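Local coordinates for uncharacterized protein (PDB 4ORL) that is of unknown function but belongs to the DUF4783 family, whose NTF2-like fold lays helices over a strongly curved beta sheet, at residues E3-V8 and C89-V94; G7-F12 and S72-T77. All blocks are in the same frame, centred on the assembly; numbering follows the deposited sequence.

Overall arrangement
Interactions 1 and 2 both start from the N-terminal part of the chain and reach the same sheet. They share G7 and V8, and their centres lie about 8 Å apart. Strands 83-94 and 71-80, which receive them, are sheet neighbours joined by backbone hydrogen bonds such as C89 N to V74 O. Interaction 2 is a buried contact of helix 6-14 with V74, and it is wholly apolar. Interaction 1 is partly buried. Its I4 and L91 belong to the core, while E3 and P5 lie nearer the surface. Its own contacts are apolar or carbonyl-to-methyl. The polar bonds of E3 go to other strands, its O to S72 of 71-80 and its carboxylate to K67 of 57-68.

Interaction 1 of 2, residues E3-V8 and C89-V94; sequences EIPAGV and CFLKKV
E3 meets L91 through its backbone: its O lies 3.8 Å from L91 CD2. The same O accepts a hydrogen bond from S72 OG, which ties this turn of chain to strand 71-80. The carboxylate of E3 takes no part in the contact with L91 and forms a salt bridge with K67.

I4 makes the closest contact. Its CD1 comes within 3.6 Å of L91 CD1, and the two side chains cross at about a right angle. CG1 of I4 stands anti to the carbonyl carbon (chi1 -59°), and the next turn (chi2 -65°) brings CD1 down to the leucine.

P5 follows at the N-cap position of helix 6-14. Its ring CD meets L91 CD2 at 4.1 Å. L91 thus serves three residues, CD1 going to I4 and CD2 to P5 and the E3 carbonyl. V8 N bonds to P5 O at 3.0 Å and closes the first turn of the helix. The CB of V8 points toward strand 83-94, but its side chain makes no close contact there.

The segment 3-8 lies over the concave face of the sheet. I4 also touches S72 and V74 of strand 71-80 and I9 of helix 6-14, while Y23 packs against P5 and V8.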
ATOM      1  N   GLU A   3       8.158  -4.405 -11.227  1.00 25.29           N
ATOM      2  CA  GLU A   3       7.473  -3.117 -11.018  1.00 22.96           C
ATOM      3  C   GLU A   3       6.461  -3.174  -9.884  1.00 19.94           C
ATOM      4  O   GLU A   3       6.358  -2.234  -9.119  1.00 17.58           O
ATOM      5  CB  GLU A   3       6.772  -2.643 -12.288  1.00 26.21           C
ATOM      6  CG  GLU A   3       7.699  -2.060 -13.345  1.00 29.90           C
ATOM      7  CD  GLU A   3       8.415  -3.107 -14.192  1.00 32.78           C
ATOM      8  OE1 GLU A   3       8.122  -4.312 -14.052  1.00 35.34           O
ATOM      9  OE2 GLU A   3       9.261  -2.709 -15.021  1.00 32.88           O
ATOM     10  N   ILE A   4       5.676  -4.250  -9.837  1.00 19.20           N
ATOM     11  CA  ILE A   4       4.737  -4.490  -8.742  1.00 19.04           C
ATOM     12  C   ILE A   4       5.028  -5.854  -8.146  1.00 19.47           C
ATOM     13  O   ILE A   4       4.531  -6.875  -8.633  1.00 20.35           O
ATOM     14  CB  ILE A   4       3.254  -4.410  -9.193  1.00 19.75           C
ATOM     15  CG1 ILE A   4       2.943  -3.045  -9.795  1.00 20.95           C
ATOM     16  CG2 ILE A   4       2.320  -4.682  -8.018  1.00 18.30           C
ATOM     17  CD1 ILE A   4       3.037  -1.889  -8.822  1.00 21.83           C
ATOM     18  N   PRO A   5       5.860  -5.885  -7.097  1.00 19.20           N
ATOM     19  CA  PRO A   5       6.208  -7.176  -6.542  1.00 20.87           C
ATOM     20  C   PRO A   5       4.991  -7.917  -6.017  1.00 18.72           C
ATOM     21  O   PRO A   5       4.119  -7.324  -5.383  1.00 16.82           O
ATOM     22  CB  PRO A   5       7.199  -6.836  -5.421  1.00 20.92           C
ATOM     23  CG  PRO A   5       7.721  -5.470  -5.768  1.00 20.46           C
ATOM     24  CD  PRO A   5       6.606  -4.776  -6.468  1.00 19.35           C
ATOM     25  N   ALA A   6       4.906  -9.200  -6.329  1.00 20.13           N
ATOM     26  CA  ALA A   6       3.834 -10.039  -5.790  1.00 19.35           C
ATOM     27  C   ALA A   6       3.692  -9.864  -4.272  1.00 18.14           C
ATOM     28  O   ALA A   6       2.578  -9.846  -3.751  1.00 17.07           O
ATOM     29  CB  ALA A   6       4.105 -11.490  -6.116  1.00 21.94           C
ATOM     30  N   GLY A   7       4.820  -9.697  -3.572  1.00 18.06           N
ATOM     31  CA  GLY A   7       4.808  -9.511  -2.105  1.00 17.45           C
ATOM     32  C   GLY A   7       4.037  -8.297  -1.616  1.00 15.68           C
ATOM     33  O   GLY A   7       3.535  -8.289  -0.499  1.00 15.83           O
ATOM     34  N   VAL A   8       3.945  -7.250  -2.434  1.00 14.50           N
ATOM     35  CA  VAL A   8       3.146  -6.088  -2.065  1.00 13.18           C
ATOM     36  C   VAL A   8       1.673  -6.491  -1.999  1.00 11.79           C
ATOM     37  O   VAL A   8       0.953  -6.158  -1.052  1.00 11.14           O
ATOM     38  CB  VAL A   8       3.335  -4.954  -3.072  1.00 13.27           C
ATOM     39  CG1 VAL A   8       2.314  -3.858  -2.841  1.00 13.00           C
ATOM     40  CG2 VAL A   8       4.742  -4.399  -2.966  1.00 14.56           C
ATOM     41  N   CYS A  89      -1.289   2.329  -4.452  1.00 12.87           N
ATOM     42  CA  CYS A  89       0.150   2.339  -4.124  0.50 13.40           C
ATOM     43  C   CYS A  89       0.952   2.760  -5.289  1.00 14.43           C
ATOM     44  O   CYS A  89       0.807   2.216  -6.400  1.00 15.06           O
ATOM     45  CB  CYS A  89       0.651   0.967  -3.751  0.50 13.78           C
ATOM     46  SG  CYS A  89       0.158   0.418  -2.155  0.50 13.31           S
ATOM     47  N   PHE A  90       1.843   3.726  -5.054  1.00 15.09           N
ATOM     48  CA  PHE A  90       2.738   4.241  -6.088  1.00 15.55           C
ATOM     49  C   PHE A  90       4.179   3.906  -5.728  1.00 14.76           C
ATOM     50  O   PHE A  90       4.620   4.124  -4.603  1.00 14.26           O
ATOM     51  CB  PHE A  90       2.555   5.735  -6.236  1.00 18.81           C
ATOM     52  CG  PHE A  90       1.160   6.122  -6.564  1.00 25.26           C
ATOM     53  CD1 PHE A  90       0.724   6.118  -7.875  1.00 30.31           C
ATOM     54  CD2 PHE A  90       0.238   6.384  -5.549  1.00 30.57           C
ATOM     55  CE1 PHE A  90      -0.585   6.426  -8.187  1.00 33.11           C
ATOM     56  CE2 PHE A  90      -1.059   6.703  -5.853  1.00 28.88           C
ATOM     57  CZ  PHE A  90      -1.465   6.747  -7.184  1.00 32.50           C
ATOM     58  N   LEU A  91       4.875   3.306  -6.688  1.00 14.46           N
ATOM     59  CA  LEU A  91       6.243   2.892  -6.519  1.00 14.81           C
ATOM     60  C   LEU A  91       7.124   3.569  -7.546  1.00 15.54           C
ATOM     61  O   LEU A  91       6.667   3.973  -8.619  1.00 16.16           O
ATOM     62  CB  LEU A  91       6.382   1.386  -6.667  1.00 14.90           C
ATOM     63  CG  LEU A  91       5.571   0.518  -5.723  1.00 14.84           C
ATOM     64  CD1 LEU A  91       4.136   0.331  -6.193  1.00 15.78           C
ATOM     65  CD2 LEU A  91       6.242  -0.833  -5.591  1.00 15.51           C
ATOM     66  N   LYS A  92       8.397   3.690  -7.204  1.00 17.03           N
ATOM     67  CA  LYS A  92       9.379   4.229  -8.119  1.00 19.08           C
ATOM     68  C   LYS A  92      10.639   3.417  -7.979  1.00 19.40           C
ATOM     69  O   LYS A  92      10.936   2.874  -6.899  1.00 18.44           O
ATOM     70  CB  LYS A  92       9.639   5.721  -7.836  1.00 21.89           C
ATOM     71  CG  LYS A  92      10.242   6.002  -6.492  1.00 26.83           C
ATOM     72  N   LYS A  93      11.391   3.331  -9.068  1.00 21.21           N
ATOM     73  CA  LYS A  93      12.609   2.537  -9.082  0.50 23.39           C
ATOM     74  C   LYS A  93      13.704   3.254  -8.295  1.00 24.56           C
ATOM     75  O   LYS A  93      13.965   4.438  -8.515  1.00 26.59           O
ATOM     76  CB  LYS A  93      13.061   2.252 -10.518  0.50 25.59           C
ATOM     77  CG  LYS A  93      13.955   1.032 -10.639  0.50 28.59           C
ATOM     78  CD  LYS A  93      14.189   0.662 -12.094  0.50 31.11           C
ATOM     79  CE  LYS A  93      15.034  -0.594 -12.220  0.50 34.33           C
ATOM     80  NZ  LYS A  93      14.396  -1.769 -11.567  0.50 35.21           N
ATOM     81  N   VAL A  94      14.274   2.536  -7.328  1.00 24.83           N
ATOM     82  CA  VAL A  94      15.377   3.012  -6.484  1.00 27.28           C
ATOM     83  C   VAL A  94      16.437   1.895  -6.551  1.00 29.76           C
ATOM     84  O   VAL A  94      16.187   0.784  -6.107  1.00 30.18           O
ATOM     85  CB  VAL A  94      14.930   3.199  -5.014  1.00 27.70           C
ATOM     86  CG1 VAL A  94      16.101   3.653  -4.146  1.00 29.90           C
ATOM     87  CG2 VAL A  94      13.775   4.190  -4.910  1.00 26.53           C
TER

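Interaction 2 of 2, residues G7-F12 and S72-T77; sequences GVITAF and SFVIGT
V74 takes the contact from the sheet side, and V8 and I9 of helix 6-14 take it from the helix side. From CA, the CB of V74 points toward the helix, and its two methyls divide the work. CG1 comes within 4.4 Å of CG1 of V8. CG2 lies 4.5 Å from CG1 of I9. With chi1 at 56°, the fork places one methyl before each of two successive helix residues. Both distances are at the long end of apolar packing, so the touch is light.

The CB of I9 points past the strand, and the outer part of its side chain comes nearer to V74, CG1 making the touch. The helix is held by its own backbone bonds, among them A11 N to G7 O at 2.9 Å. The CB of F12, one turn after V8, also points toward the strand, but its side chain stays farther off, and its ring meets that of F60.

Other residues complete the layer. V62 and Q65 of strand 57-68 touch both V74 and I9. An N-terminal helix lying in the concave face of a curved mixed sheet is characteristic of the NTF2-like fold, in agreement with the clan of this family.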
ATOM      1  N   GLY A   7       4.820  -9.697  -3.572  1.00 18.06           N
ATOM      2  CA  GLY A   7       4.808  -9.511  -2.105  1.00 17.45           C
ATOM      3  C   GLY A   7       4.037  -8.297  -1.616  1.00 15.68           C
ATOM      4  O   GLY A   7       3.535  -8.289  -0.499  1.00 15.83           O
ATOM      5  N   VAL A   8       3.945  -7.250  -2.434  1.00 14.50           N
ATOM      6  CA  VAL A   8       3.146  -6.088  -2.065  1.00 13.18           C
ATOM      7  C   VAL A   8       1.673  -6.491  -1.999  1.00 11.79           C
ATOM      8  O   VAL A   8       0.953  -6.158  -1.052  1.00 11.14           O
ATOM      9  CB  VAL A   8       3.335  -4.954  -3.072  1.00 13.27           C
ATOM     10  CG1 VAL A   8       2.314  -3.858  -2.841  1.00 13.00           C
ATOM     11  CG2 VAL A   8       4.742  -4.399  -2.966  1.00 14.56           C
ATOM     12  N   ILE A   9       1.237  -7.216  -3.013  1.00 11.91           N
ATOM     13  CA  ILE A   9      -0.123  -7.665  -3.078  1.00 11.65           C
ATOM     14  C   ILE A   9      -0.431  -8.639  -1.928  1.00 11.74           C
ATOM     15  O   ILE A   9      -1.448  -8.508  -1.244  1.00 10.67           O
ATOM     16  CB  ILE A   9      -0.420  -8.297  -4.456  1.00 13.09           C
ATOM     17  CG1 ILE A   9      -0.351  -7.222  -5.565  1.00 14.65           C
ATOM     18  CG2 ILE A   9      -1.774  -8.978  -4.425  1.00 12.96           C
ATOM     19  CD1 ILE A   9      -0.104  -7.793  -6.934  1.00 16.68           C
ATOM     20  N   THR A  10       0.470  -9.582  -1.690  1.00 12.72           N
ATOM     21  CA  THR A  10       0.306 -10.531  -0.592  1.00 13.68           C
ATOM     22  C   THR A  10       0.252  -9.818   0.761  1.00 12.88           C
ATOM     23  O   THR A  10      -0.551 -10.179   1.625  1.00 12.80           O
ATOM     24  CB  THR A  10       1.426 -11.590  -0.624  1.00 16.33           C
ATOM     25  OG1 THR A  10       1.329 -12.336  -1.845  1.00 18.75           O
ATOM     26  CG2 THR A  10       1.339 -12.566   0.563  1.00 17.95           C
ATOM     27  N   ALA A  11       1.072  -8.775   0.937  1.00 12.53           N
ATOM     28  CA  ALA A  11       1.059  -8.001   2.193  1.00 12.42           C
ATOM     29  C   ALA A  11      -0.317  -7.396   2.459  1.00 11.49           C
ATOM     30  O   ALA A  11      -0.818  -7.432   3.569  1.00 12.20           O
ATOM     31  CB  ALA A  11       2.107  -6.913   2.166  1.00 12.62           C
ATOM     32  N   PHE A  12      -0.935  -6.842   1.433  1.00 10.63           N
ATOM     33  CA  PHE A  12      -2.266  -6.302   1.599  1.00  9.89           C
ATOM     34  C   PHE A  12      -3.313  -7.366   1.832  1.00 10.04           C
ATOM     35  O   PHE A  12      -4.154  -7.220   2.718  1.00 10.74           O
ATOM     36  CB  PHE A  12      -2.661  -5.392   0.429  1.00  9.88           C
ATOM     37  CG  PHE A  12      -2.060  -4.024   0.525  1.00 10.51           C
ATOM     38  CD1 PHE A  12      -2.565  -3.090   1.414  1.00 11.44           C
ATOM     39  CD2 PHE A  12      -1.053  -3.656  -0.309  1.00 11.44           C
ATOM     40  CE1 PHE A  12      -1.989  -1.821   1.506  1.00 12.57           C
ATOM     41  CE2 PHE A  12      -0.475  -2.387  -0.203  1.00 13.48           C
ATOM     42  CZ  PHE A  12      -0.940  -1.507   0.701  1.00 12.77           C
ATOM     43  N   SER A  72       5.569   2.926 -11.089  1.00 15.70           N
ATOM     44  CA  SER A  72       4.538   1.896 -11.204  1.00 15.40           C
ATOM     45  C   SER A  72       3.448   2.126 -10.181  1.00 14.45           C
ATOM     46  O   SER A  72       3.600   2.920  -9.251  1.00 14.38           O
ATOM     47  CB  SER A  72       5.149   0.500 -11.036  1.00 15.69           C
ATOM     48  OG  SER A  72       5.715   0.353  -9.748  1.00 14.96           O
ATOM     49  N   PHE A  73       2.352   1.409 -10.338  1.00 14.57           N
ATOM     50  CA  PHE A  73       1.253   1.513  -9.399  1.00 13.86           C
ATOM     51  C   PHE A  73       0.452   0.242  -9.336  1.00 13.39           C
ATOM     52  O   PHE A  73       0.407  -0.540 -10.301  1.00 13.80           O
ATOM     53  CB  PHE A  73       0.332   2.662  -9.787  1.00 15.26           C
ATOM     54  CG  PHE A  73      -0.433   2.423 -11.060  1.00 17.92           C
ATOM     55  CD1 PHE A  73       0.099   2.795 -12.297  1.00 20.24           C
ATOM     56  CD2 PHE A  73      -1.701   1.844 -11.023  1.00 18.24           C
ATOM     57  CE1 PHE A  73      -0.633   2.588 -13.478  1.00 22.55           C
ATOM     58  CE2 PHE A  73      -2.425   1.630 -12.200  1.00 20.67           C
ATOM     59  CZ  PHE A  73      -1.881   1.987 -13.418  1.00 22.24           C
ATOM     60  N   VAL A  74      -0.230   0.070  -8.202  1.00 12.80           N
ATOM     61  CA  VAL A  74      -1.233  -0.967  -8.056  1.00 13.06           C
ATOM     62  C   VAL A  74      -2.410  -0.389  -7.287  1.00 12.59           C
ATOM     63  O   VAL A  74      -2.228   0.315  -6.274  1.00 13.02           O
ATOM     64  CB  VAL A  74      -0.666  -2.237  -7.395  1.00 13.46           C
ATOM     65  CG1 VAL A  74      -0.027  -1.933  -6.057  1.00 13.89           C
ATOM     66  CG2 VAL A  74      -1.740  -3.292  -7.248  1.00 14.11           C
ATOM     67  N   ILE A  75      -3.603  -0.636  -7.822  1.00 12.71           N
ATOM     68  CA  ILE A  75      -4.847  -0.159  -7.258  0.50 13.11           C
ATOM     69  C   ILE A  75      -5.690  -1.373  -6.926  1.00 11.93           C
ATOM     70  O   ILE A  75      -5.881  -2.223  -7.768  1.00 12.81           O
ATOM     71  CB  ILE A  75      -5.645   0.690  -8.281  0.50 15.49           C
ATOM     72  CG1 ILE A  75      -4.727   1.638  -9.057  0.50 17.87           C
ATOM     73  CG2 ILE A  75      -6.736   1.456  -7.572  0.50 15.89           C
ATOM     74  CD1 ILE A  75      -3.957   2.589  -8.182  0.50 19.07           C
ATOM     75  N   GLY A  76      -6.223  -1.438  -5.717  1.00 10.86           N
ATOM     76  CA  GLY A  76      -7.074  -2.565  -5.361  1.00 10.66           C
ATOM     77  C   GLY A  76      -8.058  -2.226  -4.284  1.00 10.99           C
ATOM     78  O   GLY A  76      -8.070  -1.120  -3.775  1.00 11.49           O
ATOM     79  N   THR A  77      -8.891  -3.195  -3.932  1.00 10.69           N
ATOM     80  CA  THR A  77      -9.890  -3.018  -2.880  1.00 11.03           C
ATOM     81  C   THR A  77      -9.618  -3.965  -1.746  1.00  9.59           C
ATOM     82  O   THR A  77      -9.509  -5.203  -1.946  1.00  9.01           O
ATOM     83  CB  THR A  77     -11.311  -3.238  -3.390  1.00 13.64           C
ATOM     84  OG1 THR A  77     -11.543  -2.371  -4.507  1.00 16.24           O
ATOM     85  CG2 THR A  77     -12.360  -2.945  -2.307  1.00 14.31           C
TER